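Local coordinates for iron-regulated outer membrane protein (Neisseria meningitidis, PDB 4B7O), which transports iron across the meningococcal outer membrane as a TonB-dependent transporter, probably by taking up iron-siderophore complexes, at residues 64-69 / 537-542; 75-80 / 142-147; 108-113 / 591-596; 116-119 / 124-127; 188-193 / 217-222. All blocks are in the same frame, centred on the assembly; numbering follows the deposited sequence.

How the contacts relate
Near the start of the modelled chain, residues 64-69 of the plug meet barrel strand 535-547 in contact 1, closing a loop of 467 residues in which contacts 2, 4 and 5 are nested. Contact 3 starts later, at plug hairpin 108-113, and ends later, on barrel strand 578-600, so it crosses contact 1; the two touch through Arg-110 and Glu-541. Contact 2 joins helix 74-77 to strand 144-150 within the plug and encloses contact 4, where the loop after strand 118-121 returns beside it; it also crosses contact 3. Contact 5 follows in series on barrel strands 185-194 and 212-223, the first and third, and touches contact 2 through Arg-188 and Asp-78.

Contact 1: residues 64-69 / 537-542; sequences GSKIRT and ARNTEI
Lys-66 is extended as far as CE, with CG anti to the backbone N (chi1 -178°), and bends at its last torsion (chi4 68°), which turns NZ onto the carboxylate of Glu-541. The contact ties the plug domain of this TonB-dependent transporter to the inside of its beta-barrel: Lys-66 lies just ahead of plug strand 67-73, and Glu-541 and Asn-539 sit two residues apart on barrel strand 535-547, both directing CB at the plug. The lysine methylenes pass obliquely over the carboxylate before the charges meet, with Lys-66 CB 3.5 Å from Glu-541 OE1 and Lys-66 CD 3.7 Å from Glu-541 CD. At the end of the chain Lys-66 NZ makes a salt bridge of 2.8 Å to Glu-541 OE2, reaching it from well above the carboxylate plane (64° out of it). The anti lone pair of the same oxygen takes Asn-539 ND2, which donates at 2.7 Å with the acceptor almost exactly in its amide plane. Two donors thus grip one buried oxygen. The other oxygen, OE1, is paired with Arg-110, while NZ has further acceptors in the carbonyls of Lys-151 and Ala-153. Because both converge on OE2, Lys-66 NZ and Asn-539 ND2 come within 3.3 Å of each other, a donor beside a donor with no bond between them.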
# COMPACT_ATOMS: atom_id res chain seq x y z
N GLY A 64 5.65 -20.08 2.00
CA GLY A 64 6.91 -19.47 2.22
C GLY A 64 6.68 -18.08 2.81
O GLY A 64 5.97 -17.91 3.81
N SER A 65 7.30 -17.10 2.19
CA SER A 65 7.18 -15.72 2.59
C SER A 65 6.18 -15.02 1.65
O SER A 65 5.93 -13.82 1.80
CB SER A 65 8.56 -15.05 2.50
OG SER A 65 8.63 -13.95 3.40
N LYS A 66 5.64 -15.77 0.68
CA LYS A 66 4.73 -15.22 -0.31
C LYS A 66 3.51 -14.53 0.29
O LYS A 66 3.09 -13.52 -0.23
CB LYS A 66 4.27 -16.29 -1.29
CG LYS A 66 3.37 -15.75 -2.37
CD LYS A 66 2.98 -16.82 -3.39
CE LYS A 66 2.12 -16.20 -4.47
NZ LYS A 66 2.97 -15.26 -5.27
N ILE A 67 3.00 -15.05 1.40
CA ILE A 67 1.77 -14.60 1.97
C ILE A 67 1.93 -14.62 3.45
O ILE A 67 2.09 -15.67 4.03
CB ILE A 67 0.62 -15.51 1.54
CG1 ILE A 67 0.15 -15.07 0.14
CG2 ILE A 67 -0.57 -15.39 2.49
CD1 ILE A 67 -0.44 -16.17 -0.68
N ARG A 68 1.93 -13.44 4.09
CA ARG A 68 2.04 -13.37 5.53
C ARG A 68 0.76 -12.76 6.04
O ARG A 68 0.46 -11.58 5.81
CB ARG A 68 3.27 -12.59 5.94
CG ARG A 68 4.58 -13.20 5.40
CD ARG A 68 5.88 -12.62 5.96
NE ARG A 68 6.09 -12.85 7.40
CZ ARG A 68 6.16 -11.89 8.34
NH1 ARG A 68 6.04 -10.59 8.03
NH2 ARG A 68 6.36 -12.22 9.61
N THR A 69 -0.08 -13.58 6.66
CA THR A 69 -1.34 -13.03 7.09
C THR A 69 -1.24 -12.68 8.58
O THR A 69 -0.49 -13.29 9.33
CB THR A 69 -2.58 -13.86 6.67
OG1 THR A 69 -3.27 -14.35 7.81
CG2 THR A 69 -2.25 -15.02 5.74
N ALA A 537 1.87 -10.20 -15.98
CA ALA A 537 2.93 -10.72 -15.13
C ALA A 537 2.86 -12.24 -15.18
O ALA A 537 1.75 -12.83 -15.18
CB ALA A 537 2.74 -10.24 -13.69
N ARG A 538 4.04 -12.86 -15.21
CA ARG A 538 4.12 -14.28 -14.89
C ARG A 538 5.00 -14.44 -13.66
O ARG A 538 6.15 -14.09 -13.71
CB ARG A 538 4.69 -15.07 -16.07
CG ARG A 538 4.49 -16.58 -15.95
CD ARG A 538 5.17 -17.34 -17.09
NE ARG A 538 6.60 -17.04 -17.31
CZ ARG A 538 7.43 -17.86 -17.98
NH1 ARG A 538 6.99 -19.03 -18.45
NH2 ARG A 538 8.72 -17.54 -18.18
N ASN A 539 4.44 -14.95 -12.56
CA ASN A 539 5.18 -15.05 -11.32
C ASN A 539 5.39 -16.51 -10.92
O ASN A 539 4.45 -17.24 -10.70
CB ASN A 539 4.45 -14.26 -10.20
CG ASN A 539 5.28 -14.11 -8.93
OD1 ASN A 539 6.23 -13.37 -8.89
ND2 ASN A 539 4.90 -14.83 -7.87
N THR A 540 6.64 -16.92 -10.78
CA THR A 540 6.87 -18.25 -10.24
C THR A 540 7.68 -18.23 -8.99
O THR A 540 8.69 -17.54 -8.89
CB THR A 540 7.36 -19.23 -11.32
OG1 THR A 540 8.36 -20.11 -10.78
CG2 THR A 540 7.89 -18.53 -12.46
N GLU A 541 7.21 -18.93 -7.98
CA GLU A 541 8.01 -19.03 -6.75
C GLU A 541 8.07 -20.33 -5.97
O GLU A 541 7.11 -21.09 -5.98
CB GLU A 541 7.72 -17.88 -5.77
CG GLU A 541 6.29 -17.47 -5.50
CD GLU A 541 6.30 -16.10 -4.76
OE1 GLU A 541 6.83 -16.00 -3.61
OE2 GLU A 541 5.76 -15.12 -5.34
N ILE A 542 9.16 -20.56 -5.26
CA ILE A 542 9.18 -21.71 -4.36
C ILE A 542 9.23 -21.22 -2.92
O ILE A 542 9.71 -20.12 -2.66
CB ILE A 542 10.30 -22.68 -4.75
CG1 ILE A 542 11.60 -21.91 -4.92
CG2 ILE A 542 10.01 -23.32 -6.15
CD1 ILE A 542 12.76 -22.86 -4.98

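Contact 2: residues 75-80 / 142-147; sequences QQKDES and ALVKVV
Within the plug domain, Lys-77 of the short helix 74-77 reaches across to Val-144 of strand 144-150. Two successive bends in the lysine chain (chi3 44°, chi4 73°) curl its end round toward the strand. The side chains cross at about a right angle, with Lys-77 CE 4.0 Å from Val-144 CG2, an aliphatic touch. CE is also 3.5 Å from Val-144 O, and from there Lys-77 NZ gives that carbonyl a weak hydrogen bond of 3.4 Å. The stronger partner of the ammonium group is the carbonyl of Pro-141, so the lysine spans two backbone oxygens three residues apart, of Pro-141 and Val-144. The 77-80 segment is itself a type I turn, closed by Ser-80 N bonding to Lys-77 O at 3.0 Å. On the other side the chain turns a corner at Lys-145, which with Val-146 forms a classic beta bulge opposite Lys-170. Leu-88 of helix 85-88 packs on Lys-77, Ala-169 of strand 166-171 lies against Val-144, and strand 67-73 pairs with strand 144-150 further along at Val-147.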
# COMPACT_ATOMS: atom_id res chain seq x y z
N GLN A 75 -4.15 -6.71 19.05
CA GLN A 75 -3.54 -6.88 20.33
C GLN A 75 -2.03 -6.54 20.25
O GLN A 75 -1.48 -6.02 21.20
CB GLN A 75 -3.88 -8.24 20.94
CG GLN A 75 -2.91 -9.38 20.62
CD GLN A 75 -1.69 -9.41 21.54
OE1 GLN A 75 -1.78 -9.12 22.75
NE2 GLN A 75 -0.53 -9.75 20.96
N GLN A 76 -1.39 -6.77 19.11
CA GLN A 76 0.01 -6.35 18.95
C GLN A 76 0.22 -4.88 18.76
O GLN A 76 1.16 -4.32 19.30
CB GLN A 76 0.65 -7.02 17.76
CG GLN A 76 1.36 -8.30 18.13
CD GLN A 76 1.53 -9.20 16.93
OE1 GLN A 76 1.46 -8.76 15.77
NE2 GLN A 76 1.75 -10.48 17.21
N LYS A 77 -0.63 -4.26 17.97
CA LYS A 77 -0.60 -2.83 17.78
C LYS A 77 -0.81 -2.05 19.11
O LYS A 77 -0.18 -1.05 19.35
CB LYS A 77 -1.67 -2.51 16.77
CG LYS A 77 -1.41 -1.28 15.94
CD LYS A 77 -2.21 -1.39 14.67
CE LYS A 77 -3.64 -1.86 14.94
NZ LYS A 77 -4.45 -0.79 15.58
N ASP A 78 -1.63 -2.57 20.00
CA ASP A 78 -1.86 -1.95 21.25
C ASP A 78 -0.59 -1.90 22.08
O ASP A 78 -0.47 -1.12 22.97
CB ASP A 78 -2.95 -2.70 22.02
CG ASP A 78 -4.35 -2.34 21.54
OD1 ASP A 78 -4.47 -1.41 20.74
OD2 ASP A 78 -5.34 -3.00 21.92
N GLU A 79 0.37 -2.75 21.77
CA GLU A 79 1.60 -2.82 22.55
C GLU A 79 2.67 -2.00 21.93
O GLU A 79 3.76 -1.98 22.39
CB GLU A 79 2.08 -4.29 22.67
CG GLU A 79 1.02 -5.16 23.35
CD GLU A 79 1.51 -6.57 23.59
OE1 GLU A 79 2.74 -6.76 23.57
OE2 GLU A 79 0.69 -7.49 23.81
N SER A 80 2.36 -1.36 20.83
CA SER A 80 3.37 -0.64 20.07
C SER A 80 3.14 0.88 20.15
O SER A 80 2.06 1.39 20.49
CB SER A 80 3.31 -1.10 18.62
OG SER A 80 3.95 -0.22 17.71
N ALA A 142 -4.40 3.26 13.05
CA ALA A 142 -5.42 3.42 14.07
C ALA A 142 -6.76 2.76 13.69
O ALA A 142 -7.48 2.26 14.51
CB ALA A 142 -5.61 4.91 14.37
N LEU A 143 -7.09 2.77 12.42
CA LEU A 143 -8.33 2.26 11.96
C LEU A 143 -8.37 0.72 11.78
O LEU A 143 -9.44 0.11 11.74
CB LEU A 143 -8.62 2.93 10.62
CG LEU A 143 -8.89 4.45 10.63
CD1 LEU A 143 -8.96 4.91 9.19
CD2 LEU A 143 -10.17 4.81 11.36
N VAL A 144 -7.21 0.10 11.65
CA VAL A 144 -7.18 -1.28 11.21
C VAL A 144 -7.22 -2.29 12.37
O VAL A 144 -6.83 -1.98 13.48
CB VAL A 144 -6.00 -1.53 10.26
CG1 VAL A 144 -5.92 -0.39 9.27
CG2 VAL A 144 -4.70 -1.65 11.04
N LYS A 145 -7.70 -3.50 12.11
CA LYS A 145 -7.60 -4.55 13.11
C LYS A 145 -6.49 -5.55 12.78
O LYS A 145 -5.91 -6.16 13.67
CB LYS A 145 -8.91 -5.26 13.30
CG LYS A 145 -9.38 -6.10 12.14
CD LYS A 145 -10.31 -7.19 12.65
CE LYS A 145 -11.33 -7.58 11.60
NZ LYS A 145 -11.62 -9.04 11.63
N VAL A 146 -6.18 -5.68 11.51
CA VAL A 146 -5.29 -6.68 11.06
C VAL A 146 -4.64 -6.10 9.80
O VAL A 146 -5.31 -5.41 9.04
CB VAL A 146 -6.16 -7.94 10.80
CG1 VAL A 146 -6.58 -8.12 9.37
CG2 VAL A 146 -5.45 -9.17 11.27
N VAL A 147 -3.34 -6.33 9.60
CA VAL A 147 -2.65 -6.04 8.32
C VAL A 147 -1.94 -7.31 7.83
O VAL A 147 -1.26 -7.95 8.61
CB VAL A 147 -1.53 -4.99 8.52
CG1 VAL A 147 -0.78 -4.73 7.20
CG2 VAL A 147 -2.06 -3.72 9.14

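Contact 3: residues 108-113 / 591-596; sequences TLRGMG and GYELGA
Arg-110 and Glu-593 meet at about a right angle, the arginine reaching out from the tip of a plug hairpin and the glutamate rising from the barrel wall to meet its edge. The grip is side-on: Arg-110 NE donates to Glu-593 OE1 at 3.2 Å and Arg-110 NH2 to Glu-593 OE2 at 3.1 Å, each N-H pointing fairly directly at its own oxygen. Both oxygens lie near the guanidinium plane, but the two flat groups are far from coplanar, their planes being 61° apart. With the planes so turned, NE meets OE1 on the syn side of the carboxylate, somewhat out of its plane, whereas NH2 comes down on OE2 from above (62° out). The arginine chain is straight from CG to NE, which carries the charged edge well away from the turn; the glutamate leaves its strand with CG between the backbone N and carbonyl carbon (chi1 38°) and then bends. Each group has a stronger ionic partner elsewhere: NH2 of Arg-110 is shared with Glu-541, and OE2 of Glu-593 with Lys-151, besides a weak bond from Ser-65. This is a buried cluster of alternating charges, in which each side is probably stabilised in its ionised form by the others. Arg-110 and Gly-111 form the corner of a type I' turn, closed by Met-112 N bonding to Leu-109 O at 2.7 Å. The turn joins strand 107-109 to the short, weakly bonded strand 112-113, and its arginine projects toward barrel strand 578-600, where Phe-558 of the adjacent strand 551-567 packs against both Arg-110 and Glu-593.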
# COMPACT_ATOMS: atom_id res chain seq x y z
N THR A 108 7.65 0.17 -1.38
CA THR A 108 8.01 -0.91 -2.28
C THR A 108 7.92 -2.26 -1.61
O THR A 108 8.12 -2.42 -0.41
CB THR A 108 9.38 -0.70 -2.94
OG1 THR A 108 10.38 -0.65 -1.92
CG2 THR A 108 9.39 0.60 -3.68
N LEU A 109 7.60 -3.21 -2.43
CA LEU A 109 7.39 -4.55 -2.01
C LEU A 109 8.21 -5.35 -2.98
O LEU A 109 7.97 -5.26 -4.20
CB LEU A 109 5.92 -4.88 -2.16
CG LEU A 109 5.47 -6.28 -1.77
CD1 LEU A 109 5.82 -6.54 -0.29
CD2 LEU A 109 3.97 -6.39 -2.04
N ARG A 110 9.22 -6.06 -2.45
CA ARG A 110 10.19 -6.74 -3.31
C ARG A 110 10.73 -5.82 -4.36
O ARG A 110 10.96 -6.23 -5.49
CB ARG A 110 9.53 -7.93 -4.01
CG ARG A 110 9.40 -9.16 -3.13
CD ARG A 110 8.51 -10.24 -3.77
NE ARG A 110 8.47 -11.43 -2.88
CZ ARG A 110 7.81 -12.55 -3.14
NH1 ARG A 110 7.11 -12.66 -4.26
NH2 ARG A 110 7.85 -13.54 -2.24
N GLY A 111 10.96 -4.57 -3.99
CA GLY A 111 11.46 -3.55 -4.92
C GLY A 111 10.42 -2.95 -5.87
O GLY A 111 10.75 -2.09 -6.66
N MET A 112 9.18 -3.42 -5.84
CA MET A 112 8.21 -2.90 -6.82
C MET A 112 7.39 -1.89 -6.11
O MET A 112 7.09 -2.08 -4.91
CB MET A 112 7.34 -4.00 -7.37
CG MET A 112 8.10 -5.10 -8.06
SD MET A 112 8.96 -4.52 -9.54
CE MET A 112 7.61 -4.16 -10.62
N GLY A 113 7.10 -0.79 -6.80
CA GLY A 113 6.46 0.36 -6.12
C GLY A 113 4.93 0.38 -6.22
O GLY A 113 4.31 -0.56 -6.79
N GLY A 591 14.52 -12.85 -6.61
CA GLY A 591 15.05 -12.58 -5.27
C GLY A 591 14.56 -13.53 -4.24
O GLY A 591 13.92 -14.55 -4.59
N TYR A 592 14.83 -13.22 -2.97
CA TYR A 592 14.47 -14.16 -1.93
C TYR A 592 14.23 -13.44 -0.64
O TYR A 592 14.61 -12.26 -0.50
CB TYR A 592 15.64 -15.18 -1.73
CG TYR A 592 16.92 -14.50 -1.32
CD1 TYR A 592 17.12 -14.12 0.02
CD2 TYR A 592 17.89 -14.17 -2.26
CE1 TYR A 592 18.27 -13.47 0.43
CE2 TYR A 592 19.07 -13.53 -1.85
CZ TYR A 592 19.22 -13.18 -0.51
OH TYR A 592 20.34 -12.53 -0.11
N GLU A 593 13.64 -14.18 0.30
CA GLU A 593 13.47 -13.70 1.65
C GLU A 593 13.47 -14.92 2.61
O GLU A 593 12.99 -15.98 2.25
CB GLU A 593 12.17 -12.92 1.79
CG GLU A 593 11.06 -13.52 0.99
CD GLU A 593 10.16 -12.50 0.26
OE1 GLU A 593 10.63 -11.68 -0.58
OE2 GLU A 593 8.95 -12.59 0.50
N LEU A 594 14.06 -14.75 3.78
CA LEU A 594 14.11 -15.77 4.77
C LEU A 594 13.70 -15.10 6.02
O LEU A 594 14.04 -13.93 6.23
CB LEU A 594 15.54 -16.31 4.94
CG LEU A 594 16.16 -17.04 3.74
CD1 LEU A 594 17.66 -16.87 3.60
CD2 LEU A 594 15.86 -18.51 3.74
N GLY A 595 13.03 -15.84 6.88
CA GLY A 595 12.64 -15.36 8.19
C GLY A 595 12.77 -16.54 9.12
O GLY A 595 12.52 -17.66 8.70
N ALA A 596 13.18 -16.31 10.36
CA ALA A 596 13.27 -17.37 11.34
C ALA A 596 12.87 -16.77 12.69
O ALA A 596 12.96 -15.55 12.88
CB ALA A 596 14.69 -17.93 11.38

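Contact 4: residues 116-119 / 124-127; sequences SVDI and AYSD
Asp-118 brings its carboxylate up to one side of the Tyr-125 ring, with OD2 3.7 Å from CD2 and 3.8 Å from CE2. The two planes are 25° apart and the approach is oblique. A second touch comes from the backbone, where Ile-119 O stands 3.5 Å from Tyr-125 CB. The third is looser: Asp-118 OD1 is 4.2 Å from CB of Asp-127, whose side chain runs alongside in the same direction, the two carboxylates turned steeply against each other. Their nearest charged oxygens, Asp-118 OD1 and Asp-127 OD2, are 5.9 Å apart, and each acid has its own cation, so the like charges are probably well compensated. All this belongs to the plug domain: Asp-118 begins strand 118-121, an outermost strand of the four-stranded mixed sheet, and residues 124-127 are the loop returning beside it. Tyr-125 CG sits between the backbone N and the carbonyl carbon (chi1 50°), and the far end of the ring is fixed by a hydrogen bond between Tyr-125 OH and Ile-160 N. Further out, the barrel supplies the counter-charges, Arg-509 to Asp-118 OD1 and Lys-442 to Asp-127 OD2, while Gln-387 donates to Asp-127 OD1.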
# COMPACT_ATOMS: atom_id res chain seq x y z
N SER A 116 2.41 -0.79 -8.88
CA SER A 116 1.92 -2.17 -9.06
C SER A 116 1.43 -2.78 -7.77
O SER A 116 0.76 -3.82 -7.81
CB SER A 116 2.99 -3.11 -9.65
OG SER A 116 4.25 -2.47 -9.82
N VAL A 117 1.80 -2.22 -6.62
CA VAL A 117 1.29 -2.83 -5.39
C VAL A 117 0.17 -2.04 -4.77
O VAL A 117 0.30 -0.87 -4.54
CB VAL A 117 2.41 -3.29 -4.44
CG1 VAL A 117 3.74 -2.69 -4.82
CG2 VAL A 117 2.09 -3.17 -2.94
N ASP A 118 -0.97 -2.69 -4.56
CA ASP A 118 -2.14 -2.01 -4.02
C ASP A 118 -2.08 -2.00 -2.52
O ASP A 118 -1.28 -2.73 -1.95
CB ASP A 118 -3.40 -2.69 -4.51
CG ASP A 118 -3.53 -2.60 -6.04
OD1 ASP A 118 -3.20 -1.53 -6.64
OD2 ASP A 118 -3.92 -3.61 -6.64
N ILE A 119 -2.90 -1.17 -1.90
CA ILE A 119 -3.13 -1.22 -0.50
C ILE A 119 -4.59 -1.43 -0.40
O ILE A 119 -5.34 -0.60 -0.85
CB ILE A 119 -2.84 0.13 0.20
CG1 ILE A 119 -1.39 0.56 -0.05
CG2 ILE A 119 -3.10 0.02 1.70
CD1 ILE A 119 -0.99 1.63 0.93
N ALA A 124 -11.27 -2.88 -0.85
CA ALA A 124 -11.50 -1.83 -1.79
C ALA A 124 -10.21 -1.10 -2.00
O ALA A 124 -9.53 -0.77 -1.05
CB ALA A 124 -12.55 -0.88 -1.23
N TYR A 125 -9.89 -0.79 -3.24
CA TYR A 125 -8.64 -0.17 -3.55
C TYR A 125 -8.73 0.38 -4.98
O TYR A 125 -9.47 -0.10 -5.82
CB TYR A 125 -7.52 -1.23 -3.48
CG TYR A 125 -7.82 -2.53 -4.29
CD1 TYR A 125 -8.51 -3.59 -3.72
CD2 TYR A 125 -7.40 -2.68 -5.60
CE1 TYR A 125 -8.81 -4.75 -4.44
CE2 TYR A 125 -7.66 -3.84 -6.31
CZ TYR A 125 -8.37 -4.87 -5.71
OH TYR A 125 -8.62 -6.01 -6.41
N SER A 126 -7.88 1.32 -5.27
CA SER A 126 -7.94 2.06 -6.50
C SER A 126 -6.51 2.07 -6.95
O SER A 126 -5.61 1.93 -6.14
CB SER A 126 -8.37 3.49 -6.14
OG SER A 126 -7.95 4.40 -7.11
N ASP A 127 -6.27 2.25 -8.23
CA ASP A 127 -4.91 2.19 -8.69
C ASP A 127 -4.46 3.49 -9.30
O ASP A 127 -3.30 3.62 -9.73
CB ASP A 127 -4.72 0.97 -9.61
CG ASP A 127 -5.41 1.10 -10.94
OD1 ASP A 127 -6.41 1.85 -11.04
OD2 ASP A 127 -4.96 0.42 -11.89

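Contact 5: residues 188-193 / 217-222; sequences RLNSGF and SYNRND
Asn-190 and Asn-219 face each other across a barrel strand: segments 188-193 and 217-222 run parallel, their CA atoms 8.7 Å apart at this pair, with strand 198-209 between them and antiparallel to both. Over that strand, where Gly-202 bonds to the backbone of Asn-190, the two side chains reach for each other. CG of Asn-190 takes the position between the backbone N and carbonyl carbon (chi1 79°), with CB directed at the other strand, and Asn-219 brings its amide nearer from its own side. The chains cross at about a right angle, yet the two amide planes are only 8° from parallel. Asn-219 ND2 donates to Asn-190 OD1 at 3.3 Å, a bond that is weak and clearly bent, with an N-H...O angle of 124°. The contact lies beside the plug, since Ala-142 packs on Asn-219, and Arg-188 of strand 185-194 forms a salt bridge with Asp-78. On the neighbouring strand Asn-742 touches Asn-190. Neutral amide meets neutral amide here; the bond is single and poorly aligned, the two segments bury little surface between them, and it probably adds little to the backbone hydrogen bonds by which strand 198-209 joins its two neighbours.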
# COMPACT_ATOMS: atom_id res chain seq x y z
N ARG A 188 -12.80 3.03 24.44
CA ARG A 188 -11.36 2.96 24.46
C ARG A 188 -10.86 4.37 24.30
O ARG A 188 -11.30 5.05 23.39
CB ARG A 188 -10.91 2.13 23.32
CG ARG A 188 -9.43 1.89 23.32
CD ARG A 188 -9.01 1.51 21.92
NE ARG A 188 -7.63 1.05 21.87
CZ ARG A 188 -6.66 1.70 21.22
NH1 ARG A 188 -6.91 2.87 20.62
NH2 ARG A 188 -5.44 1.19 21.21
N LEU A 189 -9.99 4.82 25.19
CA LEU A 189 -9.32 6.10 24.94
C LEU A 189 -7.88 5.81 24.69
O LEU A 189 -7.34 4.82 25.24
CB LEU A 189 -9.44 7.08 26.11
CG LEU A 189 -10.85 7.23 26.67
CD1 LEU A 189 -10.82 7.50 28.17
CD2 LEU A 189 -11.65 8.27 25.89
N ASN A 190 -7.23 6.65 23.90
CA ASN A 190 -5.76 6.53 23.82
C ASN A 190 -5.00 7.87 23.72
O ASN A 190 -5.55 8.86 23.36
CB ASN A 190 -5.40 5.60 22.65
CG ASN A 190 -5.48 6.31 21.34
OD1 ASN A 190 -6.57 6.56 20.83
ND2 ASN A 190 -4.34 6.70 20.82
N SER A 191 -3.71 7.88 24.01
CA SER A 191 -2.90 9.10 23.90
C SER A 191 -1.51 8.71 23.55
O SER A 191 -1.07 7.62 23.91
CB SER A 191 -2.80 9.76 25.27
OG SER A 191 -3.82 10.71 25.41
N GLY A 192 -0.79 9.59 22.88
CA GLY A 192 0.59 9.30 22.49
C GLY A 192 1.37 10.61 22.47
O GLY A 192 0.80 11.67 22.24
N PHE A 193 2.67 10.55 22.70
CA PHE A 193 3.47 11.76 22.72
C PHE A 193 4.76 11.43 22.05
O PHE A 193 5.39 10.42 22.35
CB PHE A 193 3.67 12.26 24.20
CG PHE A 193 2.36 12.50 24.89
CD1 PHE A 193 1.65 13.67 24.66
CD2 PHE A 193 1.74 11.50 25.61
CE1 PHE A 193 0.40 13.86 25.22
CE2 PHE A 193 0.48 11.69 26.17
CZ PHE A 193 -0.19 12.87 25.97
N SER A 217 -15.34 5.28 15.87
CA SER A 217 -13.97 5.58 16.27
C SER A 217 -13.35 6.83 15.66
O SER A 217 -13.42 7.05 14.46
CB SER A 217 -13.08 4.42 15.93
OG SER A 217 -12.31 4.19 17.05
N TYR A 218 -12.69 7.61 16.52
CA TYR A 218 -12.07 8.83 16.12
C TYR A 218 -10.59 8.84 16.54
O TYR A 218 -10.27 8.44 17.66
CB TYR A 218 -12.79 10.00 16.82
CG TYR A 218 -12.12 11.31 16.52
CD1 TYR A 218 -12.23 11.90 15.24
CD2 TYR A 218 -11.35 11.96 17.47
CE1 TYR A 218 -11.60 13.09 14.93
CE2 TYR A 218 -10.72 13.17 17.18
CZ TYR A 218 -10.85 13.73 15.91
OH TYR A 218 -10.22 14.91 15.62
N ASN A 219 -9.72 9.36 15.70
CA ASN A 219 -8.31 9.40 16.05
C ASN A 219 -7.62 10.61 15.45
O ASN A 219 -7.80 10.95 14.27
CB ASN A 219 -7.58 8.12 15.60
CG ASN A 219 -6.44 7.75 16.55
OD1 ASN A 219 -5.25 8.15 16.36
ND2 ASN A 219 -6.79 7.00 17.60
N ARG A 220 -6.81 11.28 16.25
CA ARG A 220 -6.09 12.36 15.67
C ARG A 220 -4.64 12.27 16.00
O ARG A 220 -4.28 11.85 17.07
CB ARG A 220 -6.69 13.69 16.05
CG ARG A 220 -5.69 14.82 16.00
CD ARG A 220 -6.37 16.12 16.33
NE ARG A 220 -5.70 17.29 15.77
CZ ARG A 220 -5.36 18.36 16.51
NH1 ARG A 220 -5.62 18.37 17.82
NH2 ARG A 220 -4.76 19.42 15.95
N ASN A 221 -3.79 12.61 15.05
CA ASN A 221 -2.39 12.61 15.32
C ASN A 221 -1.77 13.87 14.76
O ASN A 221 -1.72 14.08 13.54
CB ASN A 221 -1.71 11.37 14.76
CG ASN A 221 -0.18 11.42 14.90
OD1 ASN A 221 0.38 12.08 15.81
ND2 ASN A 221 0.49 10.74 13.99
N ASP A 222 -1.32 14.74 15.66
CA ASP A 222 -0.87 16.03 15.19
C ASP A 222 0.64 16.10 15.16
O ASP A 222 1.29 16.13 16.19
CB ASP A 222 -1.44 17.12 16.07
CG ASP A 222 -1.11 18.50 15.55
OD1 ASP A 222 -0.66 18.59 14.38
OD2 ASP A 222 -1.27 19.48 16.32